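Local coordinates for protein transcriptional regulator, PadR family (Enterococcus faecalis, PDB 3HHH) that probably binds DNA as a dimer through a winged helix-turn-helix fold and so regulates transcription, as other PadR-family proteins do, at residues 19-24 against 30-35; 53-56 against 60-63; 64-67 against 73-76. All blocks are in the same frame, centred on the assembly; numbering follows the deposited sequence.

Contact 1 of 3, residues 19-24 against 30-35; sequences LAIIQR and YEITKI
Ile21 reaches across from helix 19-24 to two residues of helix 30-35, Ile32 and Ile35, and the contact is a worked case of how branched side chains share the space between two crossing helices. The segment axes approach to 10.4 Å with 116° between their directions, so only a short length of each helix can meet the other. Ile21 is the residue that divides itself. Its CD1 end goes to Ile32, lying 3.9 Å from Ile32 CG2, while its CG2 branch lies 3.8 Å from Ile35 CD1. The torsion about CA-CB (chi1 -69°) puts CG1 beside the backbone N and CG2 anti to it, so the branches part; chi2 then carries CD1 on to Ile32. Towards Ile35 the two side chains run past one another in opposite senses, Ile35 CG2 coming within 4.0 Å of Ile21 CD1. Towards Ile32 the chains cross obliquely instead. Ile22 adds a second foothold, its CG1 meeting Ile32 CD1 at 4.0 Å, and no hydrogen bond joins the segments. At the more open margin the Arg24 guanidinium comes obliquely to Ile35, and Met105 of the second subunit packs on both Ile21 and Arg24. In winged helix-turn-helix folds of the PadR type, helix 29-37 precedes the recognition helix, probably 46-58. Ile22 also packs on Leu53 of that helix and on Tyr78 and Leu80 of the hairpin wing (62-69/74-80), while Ala20 turns to Leu88 and Trp92, so helix 13-24 is packed among helices 29-37 and 46-58, the wing and the long C-terminal helix 82-106.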
loop_
_atom_site.group_PDB
_atom_site.type_symbol
_atom_site.label_atom_id
_atom_site.label_comp_id
_atom_site.label_asym_id
_atom_site.label_seq_id
_atom_site.Cartn_x
_atom_site.Cartn_y
_atom_site.Cartn_z
ATOM N N LEU B 19 -14.115 -1.370 0.534
ATOM C CA LEU B 19 -15.156 -0.374 0.296
ATOM C C LEU B 19 -15.697 -0.524 -1.128
ATOM O O LEU B 19 -16.915 -0.551 -1.337
ATOM C CB LEU B 19 -14.630 1.049 0.518
ATOM C CG LEU B 19 -14.308 1.480 1.953
ATOM C CD1 LEU B 19 -13.908 2.952 1.974
ATOM C CD2 LEU B 19 -15.478 1.238 2.890
ATOM N N ALA B 20 -14.781 -0.650 -2.090
ATOM C CA ALA B 20 -15.124 -0.820 -3.501
ATOM C C ALA B 20 -16.083 -1.981 -3.727
ATOM O O ALA B 20 -17.110 -1.821 -4.394
ATOM C CB ALA B 20 -13.862 -1.023 -4.327
ATOM N N ILE B 21 -15.745 -3.143 -3.168
ATOM C CA ILE B 21 -16.573 -4.344 -3.319
ATOM C C ILE B 21 -17.975 -4.144 -2.735
ATOM O O ILE B 21 -18.968 -4.505 -3.365
ATOM C CB ILE B 21 -15.913 -5.576 -2.669
ATOM C CG1 ILE B 21 -14.664 -5.987 -3.451
ATOM C CG2 ILE B 21 -16.884 -6.747 -2.623
ATOM C CD1 ILE B 21 -13.742 -6.913 -2.681
ATOM N N ILE B 22 -18.050 -3.554 -1.547
ATOM C CA ILE B 22 -19.337 -3.291 -0.892
ATOM C C ILE B 22 -20.211 -2.317 -1.709
ATOM O O ILE B 22 -21.436 -2.484 -1.781
ATOM C CB ILE B 22 -19.140 -2.752 0.550
ATOM C CG1 ILE B 22 -18.454 -3.804 1.441
ATOM C CG2 ILE B 22 -20.466 -2.367 1.168
ATOM C CD1 ILE B 22 -17.915 -3.248 2.758
ATOM N N GLN B 23 -19.582 -1.315 -2.327
ATOM C CA GLN B 23 -20.299 -0.349 -3.177
ATOM C C GLN B 23 -21.032 -1.031 -4.330
ATOM O O GLN B 23 -22.149 -0.656 -4.678
ATOM C CB GLN B 23 -19.329 0.675 -3.772
ATOM C CG GLN B 23 -20.014 1.913 -4.361
ATOM C CD GLN B 23 -19.141 2.657 -5.360
ATOM O OE1 GLN B 23 -18.483 2.047 -6.205
ATOM N NE2 GLN B 23 -19.137 3.981 -5.270
ATOM N N ARG B 24 -20.383 -2.031 -4.915
ATOM C CA ARG B 24 -20.893 -2.713 -6.097
ATOM C C ARG B 24 -22.104 -3.577 -5.750
ATOM O O ARG B 24 -23.105 -3.570 -6.471
ATOM C CB ARG B 24 -19.793 -3.587 -6.705
ATOM C CG ARG B 24 -19.549 -3.360 -8.187
ATOM C CD ARG B 24 -18.632 -4.438 -8.751
ATOM N NE ARG B 24 -17.397 -4.576 -7.970
ATOM C CZ ARG B 24 -16.491 -5.543 -8.123
ATOM N NH1 ARG B 24 -16.644 -6.490 -9.048
ATOM N NH2 ARG B 24 -15.412 -5.556 -7.348
ATOM N N TYR B 30 -17.474 -13.557 3.613
ATOM C CA TYR B 30 -17.075 -14.667 2.746
ATOM C C TYR B 30 -17.136 -14.270 1.273
ATOM O O TYR B 30 -16.225 -14.584 0.511
ATOM C CB TYR B 30 -17.948 -15.906 2.988
ATOM C CG TYR B 30 -17.403 -17.173 2.357
ATOM C CD1 TYR B 30 -17.610 -17.448 1.001
ATOM C CD2 TYR B 30 -16.681 -18.096 3.110
ATOM C CE1 TYR B 30 -17.109 -18.604 0.415
ATOM C CE2 TYR B 30 -16.178 -19.257 2.530
ATOM C CZ TYR B 30 -16.395 -19.504 1.186
ATOM O OH TYR B 30 -15.896 -20.649 0.610
ATOM N N GLU B 31 -18.218 -13.599 0.881
ATOM C CA GLU B 31 -18.367 -13.090 -0.487
ATOM C C GLU B 31 -17.235 -12.135 -0.832
ATOM O O GLU B 31 -16.628 -12.248 -1.893
ATOM C CB GLU B 31 -19.702 -12.358 -0.662
ATOM C CG GLU B 31 -20.882 -13.245 -1.009
ATOM C CD GLU B 31 -22.199 -12.476 -1.077
ATOM O OE1 GLU B 31 -22.241 -11.313 -0.622
ATOM O OE2 GLU B 31 -23.198 -13.041 -1.575
ATOM N N ILE B 32 -16.959 -11.203 0.079
ATOM C CA ILE B 32 -15.935 -10.177 -0.126
ATOM C C ILE B 32 -14.555 -10.806 -0.287
ATOM O O ILE B 32 -13.815 -10.466 -1.213
ATOM C CB ILE B 32 -15.883 -9.178 1.053
ATOM C CG1 ILE B 32 -17.215 -8.430 1.191
ATOM C CG2 ILE B 32 -14.740 -8.190 0.862
ATOM C CD1 ILE B 32 -17.276 -7.495 2.389
ATOM N N THR B 33 -14.220 -11.723 0.619
ATOM C CA THR B 33 -12.936 -12.421 0.587
ATOM C C THR B 33 -12.788 -13.243 -0.694
ATOM O O THR B 33 -11.709 -13.288 -1.279
ATOM C CB THR B 33 -12.767 -13.346 1.820
ATOM O OG1 THR B 33 -13.057 -12.611 3.015
ATOM C CG2 THR B 33 -11.348 -13.899 1.901
ATOM N N LYS B 34 -13.878 -13.868 -1.131
ATOM C CA LYS B 34 -13.870 -14.724 -2.320
ATOM C C LYS B 34 -13.646 -13.914 -3.604
ATOM O O LYS B 34 -12.936 -14.361 -4.509
ATOM C CB LYS B 34 -15.182 -15.514 -2.420
ATOM C CG LYS B 34 -15.085 -16.764 -3.286
ATOM C CD LYS B 34 -16.384 -17.054 -4.024
ATOM C CE LYS B 34 -16.264 -18.300 -4.886
ATOM N NZ LYS B 34 -15.178 -18.192 -5.904
ATOM N N ILE B 35 -14.261 -12.734 -3.676
ATOM C CA ILE B 35 -14.057 -11.805 -4.791
ATOM C C ILE B 35 -12.608 -11.323 -4.845
ATOM O O ILE B 35 -11.986 -11.347 -5.906
ATOM C CB ILE B 35 -14.987 -10.578 -4.691
ATOM C CG1 ILE B 35 -16.431 -10.981 -4.990
ATOM C CG2 ILE B 35 -14.543 -9.483 -5.657
ATOM C CD1 ILE B 35 -17.440 -9.888 -4.722
#

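Contact 2 of 3, residues 53-56 against 60-63; sequences LLRL and QWVI
Leu56, Trp61 and Val62 make a helix-to-strand junction, in which the start of the wing strand 62-69 folds back against the last turns of helix 46-58. The reversal is a Schellman motif: Gln60, with positive phi, is the first residue to leave the helix, and the chain there bonds back into the last turn. Trp61 N donates to Leu56 O, 3.2 Å long with an N-H...O angle of 149°, the donor standing somewhat off the carbonyl plane. On the apolar side Val62 CG2 lies 3.6 Å from Leu56 CB, with Val62 CG1 a little farther from the same carbon, so the valine straddles the root of the leucine. The leucine's own tip goes elsewhere, CD2 resting 4.0 Å from CE3 of Trp61, whose side chain it meets at about a right angle. Val18 and Leu19 of helix 13-24 close over Leu56, and Tyr78 and Leu80 of the partner strand over Val62; Thr81 bonds to the backbone of Trp61. Farther out, Arg55 extends fully from CG to NE and brings NH1 to the rim of the indole, 3.7 Å from Trp61 CZ3, with the guanidinium and ring planes 42° apart. Because NH1 lies near the ring plane and not above a face, this is no cation-pi stack; the junction combines the Trp61 N to Leu56 O bond with hydrophobic burial, and the arginine's charge probably gains little from the ring.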
loop_
_atom_site.group_PDB
_atom_site.type_symbol
_atom_site.label_atom_id
_atom_site.label_comp_id
_atom_site.label_asym_id
_atom_site.label_seq_id
_atom_site.Cartn_x
_atom_site.Cartn_y
_atom_site.Cartn_z
ATOM N N LEU B 53 -13.506 -5.028 8.285
ATOM C CA LEU B 53 -14.943 -4.745 8.355
ATOM C C LEU B 53 -15.360 -4.173 9.713
ATOM O O LEU B 53 -16.203 -3.273 9.776
ATOM C CB LEU B 53 -15.762 -5.999 8.034
ATOM C CG LEU B 53 -15.793 -6.411 6.560
ATOM C CD1 LEU B 53 -16.285 -7.848 6.408
ATOM C CD2 LEU B 53 -16.654 -5.441 5.746
ATOM N N LEU B 54 -14.778 -4.689 10.793
ATOM C CA LEU B 54 -14.995 -4.111 12.122
ATOM C C LEU B 54 -14.643 -2.625 12.125
ATOM O O LEU B 54 -15.397 -1.805 12.649
ATOM C CB LEU B 54 -14.176 -4.847 13.195
ATOM C CG LEU B 54 -14.825 -6.092 13.809
ATOM C CD1 LEU B 54 -13.793 -6.931 14.561
ATOM C CD2 LEU B 54 -15.980 -5.701 14.725
ATOM N N ARG B 55 -13.506 -2.284 11.525
ATOM C CA ARG B 55 -13.035 -0.902 11.517
ATOM C C ARG B 55 -13.919 0.002 10.657
ATOM O O ARG B 55 -14.220 1.133 11.045
ATOM C CB ARG B 55 -11.579 -0.825 11.044
ATOM C CG ARG B 55 -10.987 0.570 11.181
ATOM C CD ARG B 55 -9.494 0.608 10.904
ATOM N NE ARG B 55 -9.003 1.985 10.939
ATOM C CZ ARG B 55 -9.151 2.872 9.954
ATOM N NH1 ARG B 55 -9.770 2.540 8.823
ATOM N NH2 ARG B 55 -8.670 4.104 10.097
ATOM N N LEU B 56 -14.326 -0.497 9.493
ATOM C CA LEU B 56 -15.227 0.242 8.609
ATOM C C LEU B 56 -16.533 0.578 9.323
ATOM O O LEU B 56 -16.996 1.724 9.288
ATOM C CB LEU B 56 -15.531 -0.566 7.342
ATOM C CG LEU B 56 -14.380 -0.765 6.355
ATOM C CD1 LEU B 56 -14.823 -1.689 5.237
ATOM C CD2 LEU B 56 -13.888 0.569 5.801
ATOM N N GLN B 60 -18.446 4.093 10.807
ATOM C CA GLN B 60 -19.743 4.328 10.154
ATOM C C GLN B 60 -19.645 4.639 8.654
ATOM O O GLN B 60 -20.499 5.328 8.092
ATOM C CB GLN B 60 -20.539 5.407 10.908
ATOM C CG GLN B 60 -20.958 4.968 12.312
ATOM C CD GLN B 60 -21.333 6.127 13.218
ATOM O OE1 GLN B 60 -20.581 7.092 13.362
ATOM N NE2 GLN B 60 -22.494 6.028 13.849
ATOM N N TRP B 61 -18.606 4.110 8.008
ATOM C CA TRP B 61 -18.475 4.194 6.554
ATOM C C TRP B 61 -19.314 3.100 5.889
ATOM O O TRP B 61 -19.744 3.249 4.746
ATOM C CB TRP B 61 -17.008 4.091 6.134
ATOM C CG TRP B 61 -16.185 5.241 6.624
ATOM C CD1 TRP B 61 -16.490 6.567 6.516
ATOM C CD2 TRP B 61 -14.921 5.173 7.296
ATOM N NE1 TRP B 61 -15.496 7.329 7.080
ATOM C CE2 TRP B 61 -14.520 6.499 7.567
ATOM C CE3 TRP B 61 -14.088 4.121 7.696
ATOM C CZ2 TRP B 61 -13.323 6.803 8.223
ATOM C CZ3 TRP B 61 -12.897 4.424 8.350
ATOM C CH2 TRP B 61 -12.528 5.754 8.607
ATOM N N VAL B 62 -19.541 2.005 6.614
ATOM C CA VAL B 62 -20.481 0.967 6.196
ATOM C C VAL B 62 -21.518 0.726 7.295
ATOM O O VAL B 62 -21.225 0.898 8.478
ATOM C CB VAL B 62 -19.759 -0.367 5.883
ATOM C CG1 VAL B 62 -18.741 -0.176 4.759
ATOM C CG2 VAL B 62 -19.086 -0.936 7.134
ATOM N N ILE B 63 -22.734 0.357 6.895
ATOM C CA ILE B 63 -23.745 -0.143 7.823
ATOM C C ILE B 63 -23.769 -1.662 7.717
ATOM O O ILE B 63 -23.628 -2.210 6.625
ATOM C CB ILE B 63 -25.161 0.381 7.499
ATOM C CG1 ILE B 63 -25.186 1.911 7.478
ATOM C CG2 ILE B 63 -26.169 -0.144 8.525
ATOM C CD1 ILE B 63 -26.540 2.498 7.115
#

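Contact 3 of 3, residues 64-67 against 73-76; sequences AEKK and PMRK. With SO4 (sulfate ion), chain E.
Lys67 and Arg75 are bound to each other twice through their backbones, the mark of a hydrogen-bonded pair in an antiparallel beta hairpin, here the wing of the winged helix-turn-helix. Lys67 N donates to Arg75 O at 3.1 Å, in the carbonyl plane, and Arg75 N returns the bond to Lys67 O at 3.0 Å. Both carbonyl oxygens also take a CA-H...O contact: Lys66 CA approaches Arg75 O, and Met74 CA approaches Lys67 O. The neighbouring pair, Lys66 with Lys76, is a non-hydrogen-bonded one, and its two side chains leave on the same face of the sheet. Lys66 NZ and Lys76 NZ are 6.6 Å apart, Lys66 leading outward and Lys76, extended beyond CG, passing Ala64; the ammonium of Lys76 has a long, weak ion pair with Glu57. At the other end the selenomethionine Met74 folds back across the opposite strand. Bends at chi2 (-78°) and chi3 (-84°) lay its SE 3.6 Å from Lys67 C and bring its CE methyl to the CB of Lys66.

On the face of Lys67 and Arg75 the charged groups find partners beyond the hairpin pair. Lys67 NZ forms a salt bridge with Glu26, which ties the wing to the loop after helix 13-24, and has only a long one to Glu65, whose stronger partner is Arg79. A sulfate, probably from the crystallisation liquor, lies along the outer edge of strand 74-76; its place on a basic wing is consistent with an affinity for anions, though it proves no DNA site. Facing away from strand 64-67, Lys76 N donates to sulfate O2 at 3.1 Å, while Arg75 CG lies 3.3 Å from sulfate O1.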
loop_
_atom_site.group_PDB
_atom_site.type_symbol
_atom_site.label_atom_id
_atom_site.label_comp_id
_atom_site.label_asym_id
_atom_site.label_seq_id
_atom_site.Cartn_x
_atom_site.Cartn_y
_atom_site.Cartn_z
ATOM N N ALA B 64 -23.955 -2.329 8.855
ATOM C CA ALA B 64 -24.031 -3.788 8.916
ATOM C C ALA B 64 -25.403 -4.228 9.420
ATOM O O ALA B 64 -25.982 -3.603 10.312
ATOM C CB ALA B 64 -22.942 -4.332 9.823
ATOM N N GLU B 65 -25.917 -5.310 8.849
ATOM C CA GLU B 65 -27.244 -5.801 9.202
ATOM C C GLU B 65 -27.391 -7.264 8.796
ATOM O O GLU B 65 -26.828 -7.689 7.786
ATOM C CB GLU B 65 -28.307 -4.912 8.544
ATOM C CG GLU B 65 -29.608 -5.594 8.163
ATOM C CD GLU B 65 -30.536 -4.654 7.426
ATOM O OE1 GLU B 65 -30.500 -4.648 6.177
ATOM O OE2 GLU B 65 -31.282 -3.907 8.095
ATOM N N LYS B 66 -28.145 -8.024 9.588
ATOM C CA LYS B 66 -28.263 -9.467 9.394
ATOM C C LYS B 66 -29.510 -9.852 8.612
ATOM O O LYS B 66 -30.613 -9.405 8.923
ATOM C CB LYS B 66 -28.280 -10.190 10.737
ATOM C CG LYS B 66 -27.075 -9.925 11.609
ATOM C CD LYS B 66 -26.920 -11.014 12.654
ATOM C CE LYS B 66 -25.998 -10.588 13.773
ATOM N NZ LYS B 66 -25.843 -11.668 14.777
ATOM N N LYS B 67 -29.324 -10.689 7.598
ATOM C CA LYS B 67 -30.428 -11.234 6.822
ATOM C C LYS B 67 -30.166 -12.714 6.566
ATOM O O LYS B 67 -29.028 -13.167 6.705
ATOM C CB LYS B 67 -30.561 -10.512 5.478
ATOM C CG LYS B 67 -30.455 -8.998 5.522
ATOM C CD LYS B 67 -30.684 -8.430 4.134
ATOM C CE LYS B 67 -30.576 -6.925 4.108
ATOM N NZ LYS B 67 -30.636 -6.405 2.714
ATOM N N PRO B 73 -29.074 -19.907 7.305
ATOM C CA PRO B 73 -28.485 -19.093 8.379
ATOM C C PRO B 73 -28.395 -17.585 8.140
ATOM O O PRO B 73 -28.310 -17.133 6.995
ATOM C CB PRO B 73 -27.073 -19.667 8.508
ATOM C CG PRO B 73 -27.225 -21.099 8.155
ATOM C CD PRO B 73 -28.344 -21.182 7.142
HETATM N N MSE B 74 -28.405 -16.824 9.233
HETATM C CA MSE B 74 -28.226 -15.378 9.170
HETATM C C MSE B 74 -26.777 -15.049 8.843
HETATM O O MSE B 74 -25.868 -15.803 9.190
HETATM C CB MSE B 74 -28.604 -14.725 10.500
HETATM C CG MSE B 74 -30.070 -14.852 10.857
HETATM SE SE MSE B 74 -31.194 -13.596 9.883
HETATM C CE MSE B 74 -30.994 -12.026 11.030
ATOM N N ARG B 75 -26.577 -13.924 8.164
ATOM C CA ARG B 75 -25.243 -13.420 7.856
ATOM C C ARG B 75 -25.233 -11.911 8.006
ATOM O O ARG B 75 -26.266 -11.266 7.856
ATOM C CB ARG B 75 -24.837 -13.802 6.433
ATOM C CG ARG B 75 -24.209 -15.175 6.313
ATOM C CD ARG B 75 -24.203 -15.642 4.874
ATOM N NE ARG B 75 -23.539 -16.937 4.711
ATOM C CZ ARG B 75 -23.572 -17.677 3.600
ATOM N NH1 ARG B 75 -24.240 -17.265 2.524
ATOM N NH2 ARG B 75 -22.928 -18.840 3.560
ATOM N N LYS B 76 -24.059 -11.357 8.292
ATOM C CA LYS B 76 -23.906 -9.918 8.473
ATOM C C LYS B 76 -23.585 -9.263 7.123
ATOM O O LYS B 76 -22.461 -9.349 6.631
ATOM C CB LYS B 76 -22.816 -9.640 9.517
ATOM C CG LYS B 76 -22.876 -8.260 10.150
ATOM C CD LYS B 76 -22.083 -8.220 11.449
ATOM C CE LYS B 76 -21.980 -6.805 12.007
ATOM N NZ LYS B 76 -21.654 -6.793 13.464
HETATM S S SO4 E . -21.167 -13.818 8.940
HETATM O O1 SO4 E . -22.203 -14.846 8.958
HETATM O O2 SO4 E . -21.589 -12.666 9.735
HETATM O O3 SO4 E . -19.943 -14.383 9.505
HETATM O O4 SO4 E . -20.934 -13.398 7.559
#

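Overall arrangement
The three contacts follow one another along the chain and together trace a winged helix-turn-helix from its core to its wing. Contact 1 crosses helices 13-24 and 29-37; contact 2 joins helix 46-58 to strand 62-69; contact 3 pairs that strand with 74-80. Centres lie 13 to 15 Å apart. Contacts 1 and 2 touch directly, Leu19 CD2 lying against Leu56 CD2 and Ile22 CD1 against both Val62 and Leu53, so they share one hydrophobic core. Contact 3 continues contact 2 in sequence but extends to the surface, about 6 Å at nearest atoms from contact 1, consistent with the wing's role in DNA binding in related winged-helix proteins.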